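PTS-dependent dihydroxyacetone kinase operon regulatory protein (Escherichia coli, PDB 4LRZ) activates transcription of the dihydroxyacetone kinase operon dhaKLM from a sigma-70 promoter and represses its own gene, this chain being its sensor domain. Local coordinates at residues 205-217 against 226-238. Numbering follows the deposited sequence.
Sequences LNALLESMDDGVI and QFINAQAARVLRL
The ring of Phe227 takes Val216 at its edge, CG2 lying near the ring plane 3.6 Å from CE1, while Leu209 approaches obliquely and sets CD2 3.8 Å from CD1 of the ring. Phe227 CG sits between its own backbone N and carbonyl carbon (chi1 48°), which swings the ring toward the end of helix 174-211. Beyond it the hairpin strands run antiparallel: Ile217 and Ile228 form a non-hydrogen-bonded pair with their side chains side by side, CG1 to CG1 3.7 Å. Asn229 N then donates to Val216 O at 3.1 Å. Asn229 occupies the N-cap position of helix 230-235, its buried side chain lying between Leu209 and the 214-216 backbone. Packing is tight where this helix crosses strand 215-217 nearly at right angles: Gly215 lets the backbones approach to 4.1 Å between its CA and that of Ala232, whose CB rests 3.4 Å from Val216 N. Toward solvent the grip slackens; Gln231, bent at chi2 (80°), offers NE2 to Met212 O in a weak bond, and Glu210 OE1 forms a salt bridge with Lys289 of the second subunit. The long helix leads into the hairpin and the short helix that open a PAS fold.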
# COMPACT_ATOMS: atom_id res chain seq x y z
N LEU F 205 19.98 2.43 -10.12
CA LEU F 205 19.94 2.57 -11.56
C LEU F 205 20.64 3.85 -12.04
O LEU F 205 21.42 3.84 -13.03
CB LEU F 205 18.50 2.48 -12.04
CG LEU F 205 18.31 2.58 -13.54
CD1 LEU F 205 19.20 1.53 -14.28
CD2 LEU F 205 16.84 2.37 -13.81
N ASN F 206 20.38 4.95 -11.33
CA ASN F 206 20.96 6.25 -11.69
C ASN F 206 22.45 6.31 -11.54
O ASN F 206 23.14 6.76 -12.45
CB ASN F 206 20.25 7.41 -10.99
CG ASN F 206 18.89 7.67 -11.60
OD1 ASN F 206 18.67 7.37 -12.77
ND2 ASN F 206 17.96 8.19 -10.81
N ALA F 207 22.95 5.82 -10.41
CA ALA F 207 24.38 5.71 -10.17
C ALA F 207 25.05 4.84 -11.24
O ALA F 207 26.10 5.20 -11.74
CB ALA F 207 24.64 5.19 -8.76
N LEU F 208 24.45 3.71 -11.61
CA LEU F 208 25.02 2.91 -12.69
C LEU F 208 25.15 3.75 -13.94
O LEU F 208 26.23 3.83 -14.51
CB LEU F 208 24.19 1.65 -12.98
CG LEU F 208 24.75 0.45 -13.75
CD1 LEU F 208 26.18 0.10 -13.33
CD2 LEU F 208 23.82 -0.79 -13.53
N LEU F 209 24.06 4.37 -14.36
CA LEU F 209 24.02 5.21 -15.56
C LEU F 209 25.04 6.38 -15.57
O LEU F 209 25.66 6.64 -16.59
CB LEU F 209 22.61 5.76 -15.80
CG LEU F 209 21.55 4.69 -16.10
CD1 LEU F 209 20.19 5.28 -15.84
CD2 LEU F 209 21.66 4.21 -17.54
N GLU F 210 25.20 7.07 -14.45
CA GLU F 210 26.14 8.18 -14.38
C GLU F 210 27.60 7.74 -14.43
O GLU F 210 28.44 8.50 -14.93
CB GLU F 210 25.94 9.00 -13.13
CG GLU F 210 24.52 9.55 -13.00
CD GLU F 210 24.22 10.10 -11.58
OE1 GLU F 210 25.13 10.11 -10.71
OE2 GLU F 210 23.06 10.51 -11.35
N SER F 211 27.92 6.56 -13.90
CA SER F 211 29.31 6.17 -13.74
C SER F 211 29.84 5.18 -14.76
O SER F 211 31.05 4.93 -14.82
CB SER F 211 29.61 5.71 -12.30
OG SER F 211 28.76 4.63 -11.94
N MET F 212 28.97 4.63 -15.60
CA MET F 212 29.43 3.62 -16.56
C MET F 212 30.06 4.23 -17.80
O MET F 212 29.95 5.42 -18.01
CB MET F 212 28.31 2.66 -16.95
CG MET F 212 27.36 3.17 -18.00
SD MET F 212 25.83 2.22 -17.93
CE MET F 212 24.66 3.41 -18.41
N ASP F 213 30.67 3.40 -18.64
CA ASP F 213 31.33 3.87 -19.86
C ASP F 213 30.44 3.97 -21.06
O ASP F 213 30.55 4.90 -21.84
CB ASP F 213 32.54 3.01 -20.22
CG ASP F 213 33.79 3.39 -19.44
OD1 ASP F 213 33.85 4.51 -18.87
OD2 ASP F 213 34.73 2.57 -19.40
N ASP F 214 29.54 3.02 -21.23
CA ASP F 214 28.70 3.02 -22.41
C ASP F 214 27.72 4.17 -22.35
O ASP F 214 27.30 4.57 -21.27
CB ASP F 214 27.94 1.70 -22.52
CG ASP F 214 28.86 0.51 -22.77
OD1 ASP F 214 29.77 0.63 -23.64
OD2 ASP F 214 28.69 -0.54 -22.08
N GLY F 215 27.38 4.71 -23.52
CA GLY F 215 26.22 5.57 -23.65
C GLY F 215 24.97 4.71 -23.57
O GLY F 215 24.99 3.55 -24.00
N VAL F 216 23.91 5.24 -22.99
CA VAL F 216 22.64 4.50 -22.97
C VAL F 216 21.39 5.34 -23.17
O VAL F 216 21.27 6.46 -22.65
CB VAL F 216 22.50 3.41 -21.82
CG1 VAL F 216 23.60 3.49 -20.80
CG2 VAL F 216 21.09 3.38 -21.18
N ILE F 217 20.48 4.78 -23.95
CA ILE F 217 19.19 5.36 -24.23
C ILE F 217 18.21 4.22 -24.01
O ILE F 217 18.47 3.09 -24.44
CB ILE F 217 19.13 5.83 -25.69
CG1 ILE F 217 19.95 7.09 -25.85
CG2 ILE F 217 17.73 6.20 -26.10
CD1 ILE F 217 20.86 7.04 -27.05
N GLN F 226 12.87 6.67 -21.44
CA GLN F 226 12.81 6.55 -19.99
C GLN F 226 14.08 7.04 -19.34
O GLN F 226 14.02 7.60 -18.25
CB GLN F 226 12.49 5.11 -19.51
CG GLN F 226 11.13 4.62 -19.97
CD GLN F 226 10.02 5.56 -19.54
OE1 GLN F 226 9.44 6.27 -20.39
NE2 GLN F 226 9.73 5.61 -18.23
N PHE F 227 15.22 6.79 -19.98
CA PHE F 227 16.49 7.28 -19.48
C PHE F 227 17.52 7.42 -20.59
O PHE F 227 17.46 6.71 -21.61
CB PHE F 227 17.08 6.49 -18.29
CG PHE F 227 17.09 4.97 -18.45
CD1 PHE F 227 18.17 4.31 -19.03
CD2 PHE F 227 16.05 4.20 -17.89
CE1 PHE F 227 18.21 2.89 -19.12
CE2 PHE F 227 16.03 2.80 -17.98
CZ PHE F 227 17.12 2.13 -18.59
N ILE F 228 18.44 8.35 -20.36
CA ILE F 228 19.58 8.60 -21.24
C ILE F 228 20.71 9.15 -20.38
O ILE F 228 20.49 10.04 -19.56
CB ILE F 228 19.19 9.59 -22.38
CG1 ILE F 228 20.34 9.77 -23.36
CG2 ILE F 228 18.76 10.97 -21.82
CD1 ILE F 228 19.95 10.59 -24.60
N ASN F 229 21.92 8.63 -20.54
CA ASN F 229 23.03 9.15 -19.72
C ASN F 229 23.78 10.25 -20.46
O ASN F 229 23.54 10.45 -21.64
CB ASN F 229 23.94 8.06 -19.13
CG ASN F 229 24.72 7.24 -20.17
OD1 ASN F 229 25.45 6.33 -19.80
ND2 ASN F 229 24.51 7.50 -21.45
N ALA F 230 24.65 10.98 -19.75
CA ALA F 230 25.41 12.08 -20.36
C ALA F 230 26.11 11.67 -21.65
O ALA F 230 26.07 12.40 -22.63
CB ALA F 230 26.43 12.68 -19.34
N GLN F 231 26.72 10.48 -21.63
CA GLN F 231 27.51 9.94 -22.73
C GLN F 231 26.68 9.77 -24.01
O GLN F 231 27.15 10.10 -25.11
CB GLN F 231 28.14 8.59 -22.31
CG GLN F 231 28.97 8.57 -20.99
CD GLN F 231 28.13 8.48 -19.68
OE1 GLN F 231 27.36 9.39 -19.33
NE2 GLN F 231 28.32 7.37 -18.94
N ALA F 232 25.46 9.25 -23.88
CA ALA F 232 24.60 9.03 -25.04
C ALA F 232 24.08 10.36 -25.61
O ALA F 232 23.84 10.49 -26.82
CB ALA F 232 23.44 8.15 -24.70
N ALA F 233 23.92 11.34 -24.73
CA ALA F 233 23.27 12.57 -25.09
C ALA F 233 24.22 13.50 -25.83
O ALA F 233 23.79 14.29 -26.67
CB ALA F 233 22.73 13.25 -23.85
N ARG F 234 25.52 13.42 -25.53
CA ARG F 234 26.50 14.20 -26.28
C ARG F 234 26.71 13.61 -27.68
O ARG F 234 26.64 14.34 -28.67
CB ARG F 234 27.82 14.41 -25.52
CG ARG F 234 28.56 13.13 -25.14
CD ARG F 234 30.03 13.38 -24.74
NE ARG F 234 30.52 12.30 -23.87
CZ ARG F 234 30.34 12.25 -22.54
NH1 ARG F 234 29.69 13.22 -21.90
NH2 ARG F 234 30.82 11.21 -21.85
N VAL F 235 26.91 12.29 -27.74
CA VAL F 235 27.12 11.54 -28.99
C VAL F 235 25.97 11.71 -29.99
O VAL F 235 26.19 12.10 -31.14
CB VAL F 235 27.38 10.06 -28.73
CG1 VAL F 235 27.29 9.27 -30.00
CG2 VAL F 235 28.74 9.85 -28.05
N LEU F 236 24.74 11.44 -29.55
CA LEU F 236 23.57 11.54 -30.41
C LEU F 236 23.03 12.96 -30.46
O LEU F 236 21.93 13.19 -30.95
CB LEU F 236 22.47 10.60 -29.92
CG LEU F 236 22.82 9.11 -29.92
CD1 LEU F 236 21.61 8.34 -29.55
CD2 LEU F 236 23.36 8.67 -31.28
N ARG F 237 23.84 13.90 -29.97
CA ARG F 237 23.42 15.27 -29.77
C ARG F 237 21.92 15.47 -29.46
O ARG F 237 21.18 16.15 -30.19
CB ARG F 237 23.91 16.13 -30.93
CG ARG F 237 25.43 16.32 -30.92
CD ARG F 237 25.89 17.28 -31.99
NE ARG F 237 25.31 16.94 -33.29
CZ ARG F 237 24.38 17.66 -33.92
NH1 ARG F 237 23.89 18.79 -33.38
NH2 ARG F 237 23.93 17.25 -35.10
N LEU F 238 21.48 14.83 -28.38
CA LEU F 238 20.16 15.07 -27.82
C LEU F 238 20.26 15.91 -26.56
O LEU F 238 21.28 15.90 -25.87
CB LEU F 238 19.43 13.75 -27.53
CG LEU F 238 18.83 12.99 -28.73
CD1 LEU F 238 18.03 11.75 -28.24
CD2 LEU F 238 17.97 13.91 -29.61